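Local atomic coordinates of arsenite methyltransferase (Chlamydomonas reinhardtii, PDB entry 5EVJ), a protein that methylates trivalent arsenic with S-adenosylmethionine as methyl donor, probably turning the glutathione-bound form into mono-, di- and trimethylated products. Residues 152-157 against 178-183; 277-282 against 341-346; 319-324 against 348-353. The protein carries 15 engineered substitutions. All blocks are in the same frame, centred on the assembly; numbering follows the deposited sequence.

Interaction 1: 152-157 against 178-183; sequences YLDRAG and KARVLS
Arg180 reaches from its helix across to the loop 152-157, where its guanidinium lies over the rim of the Tyr152 ring and presents its edge to the carboxylate of Asp154. Traced outward, CB points toward the loop and CG continues the chain to CD, over the same face near the rim, 3.9 Å from Tyr152 CE1. A bend at chi3 (92°) then carries the flat head outward over the CD1-CE1 rim, toward Asp154. NE sits 3.3 Å above the ring plane of Tyr152, displaced toward the rim, and donates to the carbonyl O of Glu151, a bond that helps fix the rotation of the group. CZ follows over the same rim, 3.2 Å from Tyr152 CD1; ring and guanidinium planes are 25° apart. At the tip both terminal nitrogens turn to Asp154, and NH2 meets both of its oxygens. NH2 makes the straighter bond, 3.0 Å to Asp154 OD2 at 164°, arriving on the syn side of the carboxylate. NH2 also makes a shorter but weak bond, 2.7 Å, to Asp154 OD1, and NH1 adds a weak bond to Asp154 OD2. Asp154 OD1 also accepts the backbone N of Arg155 (2.8 Å), within the type I turn from Asp154 to Gly157. The opposite face of Tyr152 carries Arg155 NH1, 3.6 Å above the ring centre, so the phenol is held between two arginines, whose charges the nearby carboxylate probably helps to offset. Glu184, farther along the helix, receives the backbone N of Asp154. The contact thus fastens the loop between strands 143-147 and 163-169 to the helix of the next beta-alpha-beta crossover, within the Rossmann-like sheet of a class I S-adenosylmethionine-dependent methyltransferase.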
loop_
_atom_site.group_PDB
_atom_site.type_symbol
_atom_site.label_atom_id
_atom_site.label_comp_id
_atom_site.label_asym_id
_atom_site.label_seq_id
_atom_site.Cartn_x
_atom_site.Cartn_y
_atom_site.Cartn_z
ATOM N N TYR A 152 5.418 12.942 -10.419
ATOM C CA TYR A 152 6.767 13.498 -10.741
ATOM C C TYR A 152 7.706 13.499 -9.548
ATOM O O TYR A 152 8.357 14.497 -9.227
ATOM C CB TYR A 152 6.689 14.900 -11.410
ATOM C CG TYR A 152 6.183 14.813 -12.843
ATOM C CD1 TYR A 152 7.066 14.448 -13.889
ATOM C CD2 TYR A 152 4.862 15.037 -13.136
ATOM C CE1 TYR A 152 6.603 14.284 -15.176
ATOM C CE2 TYR A 152 4.367 14.922 -14.443
ATOM C CZ TYR A 152 5.241 14.534 -15.452
ATOM O OH TYR A 152 4.800 14.404 -16.769
ATOM N N LEU A 153 7.836 12.341 -8.920
ATOM C CA LEU A 153 8.669 12.268 -7.752
ATOM C C LEU A 153 10.059 12.747 -8.065
ATOM O O LEU A 153 10.715 13.257 -7.179
ATOM C CB LEU A 153 8.670 10.849 -7.193
ATOM C CG LEU A 153 7.273 10.327 -6.817
ATOM C CD1 LEU A 153 7.371 9.007 -6.080
ATOM C CD2 LEU A 153 6.502 11.329 -5.994
ATOM N N ASP A 154 10.532 12.550 -9.300
ATOM C CA ASP A 154 11.874 13.064 -9.745
ATOM C C ASP A 154 11.868 14.611 -9.618
ATOM O O ASP A 154 12.783 15.204 -9.086
ATOM C CB ASP A 154 12.188 12.656 -11.215
ATOM C CG ASP A 154 10.931 12.740 -12.113
ATOM O OD1 ASP A 154 9.854 13.106 -11.633
ATOM O OD2 ASP A 154 10.952 12.374 -13.262
ATOM N N ARG A 155 10.791 15.246 -10.040
ATOM C CA ARG A 155 10.734 16.723 -9.919
ATOM C C ARG A 155 10.733 17.156 -8.494
ATOM O O ARG A 155 11.371 18.118 -8.184
ATOM C CB ARG A 155 9.589 17.340 -10.704
ATOM C CG ARG A 155 9.895 17.211 -12.184
ATOM C CD ARG A 155 8.830 17.926 -12.974
ATOM N NE ARG A 155 8.866 17.518 -14.372
ATOM C CZ ARG A 155 7.807 17.594 -15.163
ATOM N NH1 ARG A 155 6.657 18.070 -14.656
ATOM N NH2 ARG A 155 7.885 17.183 -16.425
ATOM N N ALA A 156 10.098 16.380 -7.622
ATOM C CA ALA A 156 10.154 16.633 -6.195
ATOM C C ALA A 156 11.536 16.292 -5.603
ATOM O O ALA A 156 11.712 16.413 -4.395
ATOM C CB ALA A 156 9.066 15.847 -5.480
ATOM N N GLY A 157 12.510 15.881 -6.419
ATOM C CA GLY A 157 13.850 15.587 -5.866
ATOM C C GLY A 157 13.997 14.217 -5.196
ATOM O O GLY A 157 14.972 13.977 -4.493
ATOM N N LYS A 178 -1.745 7.750 -14.004
ATOM C CA LYS A 178 -1.539 6.533 -13.218
ATOM C C LYS A 178 -0.224 5.787 -13.462
ATOM O O LYS A 178 0.467 5.471 -12.521
ATOM C CB LYS A 178 -2.679 5.597 -13.423
ATOM C CG LYS A 178 -3.693 5.742 -12.343
ATOM C CD LYS A 178 -4.959 5.070 -12.765
ATOM C CE LYS A 178 -5.858 4.956 -11.575
ATOM N NZ LYS A 178 -6.974 4.100 -12.044
ATOM N N ALA A 179 0.124 5.575 -14.726
ATOM C CA ALA A 179 1.303 4.807 -15.075
ATOM C C ALA A 179 2.557 5.467 -14.503
ATOM O O ALA A 179 3.475 4.794 -13.994
ATOM C CB ALA A 179 1.408 4.629 -16.617
ATOM N N ARG A 180 2.617 6.782 -14.601
ATOM C CA ARG A 180 3.770 7.502 -14.059
ATOM C C ARG A 180 3.889 7.449 -12.554
ATOM O O ARG A 180 4.976 7.253 -12.056
ATOM C CB ARG A 180 3.903 8.961 -14.549
ATOM C CG ARG A 180 5.292 9.122 -15.169
ATOM C CD ARG A 180 5.709 10.524 -15.605
ATOM N NE ARG A 180 6.369 11.019 -14.430
ATOM C CZ ARG A 180 7.655 11.321 -14.321
ATOM N NH1 ARG A 180 8.475 11.307 -15.361
ATOM N NH2 ARG A 180 8.083 11.683 -13.128
ATOM N N VAL A 181 2.784 7.595 -11.847
ATOM C CA VAL A 181 2.805 7.467 -10.399
ATOM C C VAL A 181 3.334 6.070 -10.029
ATOM O O VAL A 181 4.240 5.933 -9.220
ATOM C CB VAL A 181 1.369 7.592 -9.846
ATOM C CG1 VAL A 181 1.340 7.404 -8.326
ATOM C CG2 VAL A 181 0.728 8.866 -10.310
ATOM N N LEU A 182 2.786 5.041 -10.685
ATOM C CA LEU A 182 3.192 3.676 -10.426
ATOM C C LEU A 182 4.660 3.516 -10.720
ATOM O O LEU A 182 5.393 2.997 -9.879
ATOM C CB LEU A 182 2.339 2.699 -11.255
ATOM C CG LEU A 182 1.091 2.158 -10.576
ATOM C CD1 LEU A 182 0.652 2.859 -9.319
ATOM C CD2 LEU A 182 -0.097 2.036 -11.510
ATOM N N SER A 183 5.109 3.968 -11.892
ATOM C CA SER A 183 6.522 3.744 -12.234
ATOM C C SER A 183 7.484 4.570 -11.354
ATOM O O SER A 183 8.624 4.129 -11.065
ATOM C CB SER A 183 6.800 3.944 -13.743
ATOM O OG SER A 183 6.624 5.288 -14.168
#

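Interaction 2: 277-282 against 341-346; sequences PGQIED and GDRAVH
Arg343 grips the backbone carbonyl of Gln279 with both terminal nitrogens, a bifurcated-acceptor arrangement that joins two irregular surface loops in the C-terminal part of the chain, beyond the large methyltransferase sheet. The arginine, extended from CG to NE, spans the gap between backbones that stay well apart. NH2 gives the stronger bond, 2.8 Å to Gln279 O, with the oxygen near the guanidinium plane; NH1 gives a weak one of 3.1 Å to Gln279 O. NH2 also makes a weak hydrogen bond to Ser326 OG. The side chain of Gln279 bends at chi2 (-73°), and its amide stacks on the guanidinium, the two planes 26° apart. Gln279 NE2 lies 3.5 Å above the guanidinium plane of Arg343, offset toward the rim, while its own bond goes to Glu330 OE1. One group of Gln279 thus meets the arginine edge and another its face. Glu281 runs past Arg343 in the opposite direction and contributes charge rather than a directed bond, for no N-H of the guanidinium points at its OE1, which bonds to Tyr287 OH. The ion pair remains long: Glu281 OE1 is 3.4 Å from Arg343 NH1, well out of the guanidinium plane.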
loop_
_atom_site.group_PDB
_atom_site.type_symbol
_atom_site.label_atom_id
_atom_site.label_comp_id
_atom_site.label_asym_id
_atom_site.label_seq_id
_atom_site.Cartn_x
_atom_site.Cartn_y
_atom_site.Cartn_z
ATOM N N PRO A 277 13.682 -7.213 -7.231
ATOM C CA PRO A 277 14.134 -7.281 -8.634
ATOM C C PRO A 277 14.629 -8.645 -9.042
ATOM O O PRO A 277 15.430 -9.261 -8.349
ATOM C CB PRO A 277 15.280 -6.210 -8.704
ATOM C CG PRO A 277 14.856 -5.190 -7.655
ATOM C CD PRO A 277 14.273 -6.056 -6.517
ATOM N N GLY A 278 14.174 -9.095 -10.203
ATOM C CA GLY A 278 14.609 -10.397 -10.770
ATOM C C GLY A 278 13.852 -11.593 -10.190
ATOM O O GLY A 278 14.045 -12.683 -10.683
ATOM N N GLN A 279 12.954 -11.396 -9.215
ATOM C CA GLN A 279 12.380 -12.529 -8.486
ATOM C C GLN A 279 10.886 -12.735 -8.679
ATOM O O GLN A 279 10.420 -13.851 -8.454
ATOM C CB GLN A 279 12.615 -12.362 -6.958
ATOM C CG GLN A 279 14.098 -12.302 -6.536
ATOM C CD GLN A 279 14.764 -13.687 -6.644
ATOM O OE1 GLN A 279 15.288 -14.002 -7.674
ATOM N NE2 GLN A 279 14.636 -14.554 -5.615
ATOM N N ILE A 280 10.126 -11.679 -9.015
ATOM C CA ILE A 280 8.689 -11.751 -8.902
ATOM C C ILE A 280 8.138 -12.168 -10.289
ATOM O O ILE A 280 8.456 -11.522 -11.298
ATOM C CB ILE A 280 8.020 -10.425 -8.418
ATOM C CG1 ILE A 280 8.556 -9.918 -7.041
ATOM C CG2 ILE A 280 6.518 -10.603 -8.302
ATOM C CD1 ILE A 280 8.631 -11.011 -5.976
ATOM N N GLU A 281 7.409 -13.287 -10.354
ATOM C CA GLU A 281 7.046 -13.917 -11.668
ATOM C C GLU A 281 5.585 -13.779 -11.848
ATOM O O GLU A 281 4.892 -13.420 -10.904
ATOM C CB GLU A 281 7.469 -15.388 -11.732
ATOM C CG GLU A 281 8.983 -15.530 -11.703
ATOM C CD GLU A 281 9.436 -16.970 -11.696
ATOM O OE1 GLU A 281 9.625 -17.533 -10.604
ATOM O OE2 GLU A 281 9.740 -17.548 -12.779
ATOM N N ASP A 282 5.082 -13.986 -13.047
ATOM C CA ASP A 282 3.635 -13.825 -13.238
ATOM C C ASP A 282 2.890 -15.108 -13.067
ATOM O O ASP A 282 1.763 -15.178 -13.453
ATOM C CB ASP A 282 3.273 -13.232 -14.623
ATOM C CG ASP A 282 3.844 -14.046 -15.820
ATOM O OD1 ASP A 282 4.316 -15.209 -15.678
ATOM O OD2 ASP A 282 3.777 -13.522 -16.986
ATOM N N GLY A 341 14.831 -23.814 1.998
ATOM C CA GLY A 341 14.945 -24.113 0.590
ATOM C C GLY A 341 15.541 -22.942 -0.143
ATOM O O GLY A 341 16.005 -21.978 0.461
ATOM N N ASP A 342 15.548 -23.026 -1.469
ATOM C CA ASP A 342 15.951 -21.920 -2.293
ATOM C C ASP A 342 15.435 -22.171 -3.718
ATOM O O ASP A 342 14.492 -22.937 -3.917
ATOM C CB ASP A 342 17.465 -21.774 -2.219
ATOM C CG ASP A 342 18.164 -22.973 -2.740
ATOM O OD1 ASP A 342 17.515 -23.785 -3.455
ATOM O OD2 ASP A 342 19.357 -23.118 -2.443
ATOM N N ARG A 343 16.015 -21.497 -4.707
ATOM C CA ARG A 343 15.471 -21.533 -6.047
ATOM C C ARG A 343 16.399 -22.290 -6.969
ATOM O O ARG A 343 16.266 -22.158 -8.148
ATOM C CB ARG A 343 15.202 -20.104 -6.587
ATOM C CG ARG A 343 14.056 -19.386 -5.920
ATOM C CD ARG A 343 13.598 -18.330 -6.941
ATOM N NE ARG A 343 12.631 -17.393 -6.396
ATOM C CZ ARG A 343 11.892 -16.536 -7.113
ATOM N NH1 ARG A 343 12.010 -16.458 -8.476
ATOM N NH2 ARG A 343 11.054 -15.703 -6.450
ATOM N N ALA A 344 17.302 -23.130 -6.459
ATOM C CA ALA A 344 18.206 -23.902 -7.363
ATOM C C ALA A 344 17.504 -24.958 -8.222
ATOM O O ALA A 344 18.048 -25.438 -9.232
ATOM C CB ALA A 344 19.411 -24.498 -6.623
ATOM N N VAL A 345 16.306 -25.339 -7.831
ATOM C CA VAL A 345 15.644 -26.384 -8.563
ATOM C C VAL A 345 14.245 -25.965 -8.699
ATOM O O VAL A 345 13.602 -25.655 -7.705
ATOM C CB VAL A 345 15.684 -27.811 -7.887
ATOM C CG1 VAL A 345 14.888 -28.786 -8.769
ATOM C CG2 VAL A 345 17.143 -28.322 -7.647
ATOM N N HIS A 346 13.779 -25.977 -9.950
ATOM C CA HIS A 346 12.389 -25.638 -10.258
ATOM C C HIS A 346 11.563 -26.911 -10.415
ATOM O O HIS A 346 11.973 -27.876 -11.128
ATOM C CB HIS A 346 12.387 -24.761 -11.544
ATOM C CG HIS A 346 11.037 -24.430 -12.082
ATOM N ND1 HIS A 346 10.182 -23.547 -11.463
ATOM C CD2 HIS A 346 10.415 -24.824 -13.209
ATOM C CE1 HIS A 346 9.058 -23.450 -12.157
ATOM N NE2 HIS A 346 9.184 -24.219 -13.224
#

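Interaction 3: 319-324 against 348-353; sequences LVAGNT and GQFDAS. Engineered in segment 319-324: Ala321 (natural residue Cys). Engineered in segment 348-353: Ala352 (natural residue Cys).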
loop_
_atom_site.group_PDB
_atom_site.type_symbol
_atom_site.label_atom_id
_atom_site.label_comp_id
_atom_site.label_asym_id
_atom_site.label_seq_id
_atom_site.Cartn_x
_atom_site.Cartn_y
_atom_site.Cartn_z
ATOM N N LEU A 319 4.149 -24.570 2.867
ATOM C CA LEU A 319 4.655 -24.605 1.465
ATOM C C LEU A 319 4.249 -23.306 0.762
ATOM O O LEU A 319 3.081 -22.836 0.867
ATOM C CB LEU A 319 4.154 -25.834 0.684
ATOM C CG LEU A 319 4.405 -27.275 1.256
ATOM C CD1 LEU A 319 3.780 -28.430 0.457
ATOM C CD2 LEU A 319 5.848 -27.567 1.404
ATOM N N VAL A 320 5.225 -22.719 0.057
ATOM C CA VAL A 320 4.954 -21.510 -0.673
ATOM C C VAL A 320 5.562 -21.499 -2.041
ATOM O O VAL A 320 6.558 -22.239 -2.337
ATOM C CB VAL A 320 5.454 -20.246 0.091
ATOM C CG1 VAL A 320 4.625 -20.030 1.345
ATOM C CG2 VAL A 320 6.948 -20.337 0.385
ATOM N N ALA A 321 4.961 -20.645 -2.899
ATOM C CA ALA A 321 5.586 -20.370 -4.210
ATOM C C ALA A 321 6.793 -19.388 -4.088
ATOM O O ALA A 321 6.953 -18.738 -3.054
ATOM C CB ALA A 321 4.558 -19.868 -5.177
ATOM N N GLY A 322 7.645 -19.311 -5.122
ATOM C CA GLY A 322 8.761 -18.304 -5.239
ATOM C C GLY A 322 8.347 -16.898 -4.822
ATOM O O GLY A 322 9.046 -16.211 -4.013
ATOM N N ASN A 323 7.171 -16.502 -5.271
ATOM C CA ASN A 323 6.762 -15.111 -5.094
ATOM C C ASN A 323 6.566 -14.825 -3.657
ATOM O O ASN A 323 7.128 -13.865 -3.101
ATOM C CB ASN A 323 5.480 -14.745 -5.886
ATOM C CG ASN A 323 5.751 -14.496 -7.380
ATOM O OD1 ASN A 323 6.909 -14.557 -7.856
ATOM N ND2 ASN A 323 4.675 -14.212 -8.127
ATOM N N THR A 324 5.715 -15.633 -3.055
ATOM C CA THR A 324 5.383 -15.501 -1.673
ATOM C C THR A 324 6.677 -15.654 -0.845
ATOM O O THR A 324 6.856 -14.898 0.095
ATOM C CB THR A 324 4.396 -16.629 -1.279
ATOM O OG1 THR A 324 3.128 -16.344 -1.913
ATOM C CG2 THR A 324 4.236 -16.623 0.257
ATOM N N GLY A 348 7.999 -26.817 -11.152
ATOM C CA GLY A 348 6.790 -26.759 -11.939
ATOM C C GLY A 348 5.924 -25.674 -11.409
ATOM O O GLY A 348 6.352 -24.859 -10.609
ATOM N N GLN A 349 4.717 -25.600 -11.921
ATOM C CA GLN A 349 3.863 -24.605 -11.442
ATOM C C GLN A 349 3.290 -24.997 -10.050
ATOM O O GLN A 349 2.929 -26.148 -9.828
ATOM C CB GLN A 349 2.747 -24.440 -12.448
ATOM C CG GLN A 349 1.805 -23.283 -12.103
ATOM C CD GLN A 349 0.721 -23.187 -13.127
ATOM O OE1 GLN A 349 0.833 -23.774 -14.270
ATOM N NE2 GLN A 349 -0.325 -22.476 -12.785
ATOM N N PHE A 350 3.175 -24.035 -9.130
ATOM C CA PHE A 350 2.869 -24.371 -7.752
ATOM C C PHE A 350 1.385 -24.553 -7.626
ATOM O O PHE A 350 0.637 -23.728 -8.143
ATOM C CB PHE A 350 3.412 -23.259 -6.866
ATOM C CG PHE A 350 2.970 -23.345 -5.446
ATOM C CD1 PHE A 350 3.672 -24.080 -4.553
ATOM C CD2 PHE A 350 1.838 -22.679 -5.020
ATOM C CE1 PHE A 350 3.292 -24.139 -3.238
ATOM C CE2 PHE A 350 1.453 -22.723 -3.698
ATOM C CZ PHE A 350 2.201 -23.445 -2.802
ATOM N N ASP A 351 0.914 -25.642 -6.998
ATOM C CA ASP A 351 -0.562 -25.851 -6.853
ATOM C C ASP A 351 -1.350 -26.031 -8.154
ATOM O O ASP A 351 -2.422 -25.425 -8.370
ATOM C CB ASP A 351 -1.217 -24.680 -6.133
ATOM C CG ASP A 351 -1.504 -24.989 -4.719
ATOM O OD1 ASP A 351 -0.948 -25.993 -4.225
ATOM O OD2 ASP A 351 -2.284 -24.240 -4.107
ATOM N N ALA A 352 -0.819 -26.871 -9.023
ATOM C CA ALA A 352 -1.389 -27.098 -10.328
ATOM C C ALA A 352 -0.514 -28.180 -10.932
ATOM O O ALA A 352 0.720 -28.206 -10.705
ATOM C CB ALA A 352 -1.369 -25.818 -11.172
ATOM N N SER A 353 -1.168 -29.094 -11.652
ATOM C CA SER A 353 -0.495 -30.147 -12.428
ATOM C C SER A 353 0.228 -29.551 -13.663
ATOM O O SER A 353 0.035 -28.364 -14.007
ATOM C CB SER A 353 -1.520 -31.216 -12.844
ATOM O OG SER A 353 -2.529 -30.664 -13.680
#
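Phe350 leans its ring over the backbone of Val320 and Ala321, just where a strand gives way to a helix. The aromatic is sent there by its first torsion: CG is anti to the backbone N (chi1 170°), which sets the ring beside its own carbonyl carbon and turns one face to the other segment. The peptide N of Ala321 lies 3.8 Å above the ring plane of Phe350, over its centre. Beside it the methyl group of Ala321, an engineered residue that is cysteine in the natural protein, makes a CH-pi contact, with CB 4.2 Å from the centroid of the Phe350 ring and 26° off the normal. Phe350 CG is the ring atom nearest that methyl; beyond it the ring meets main chain: CE1 is 3.7 Å from Val320 C, and CZ comes within 3.8 Å of Leu319 O, which lies obliquely. Leu319 adds a looser apolar touch through CB, 4.4 Å from Phe350 CE1. Val320, in contrast, directs its side chain away from the ring and packs against Ala291 of strand 289-293. On the opposite face of the ring stands Asp351 OD1, 4.1 Å above the plane and toward the rim. No hydrogen bond joins the two segments directly, but both bond through their backbones to residues 284-289, Phe350 to Ala284 and Gly322 to Glu285. The arrangement is aromatic packing, with a CH-pi contact, over a strand-to-helix junction: Phe350 covers the N-cap residue Ala321, where strand 318-320 of the small antiparallel sheet passes into helix 322-329.

Overall arrangement
Followed from the N terminus, interaction 1 comes first and closes a short loop containing strand 163-169, entirely within the methyltransferase domain. The chain completes the large sheet before interaction 2 opens at 277-282. Interaction 3 opens at 319-324, ahead of the closure of interaction 2 at 341-346, and itself closes at 348-353, so these two cross. Their centres are about 10 Å apart, and Asn323 OD1 joins them by accepting the backbone N of Glu281. Together they bring the loops 277-282 and 341-346, the start of helix 322-329 and the chain just after strand 348-349 next to one another. Interaction 1 stands apart, about 29 Å from interaction 2 and 33 Å from interaction 3 between centres.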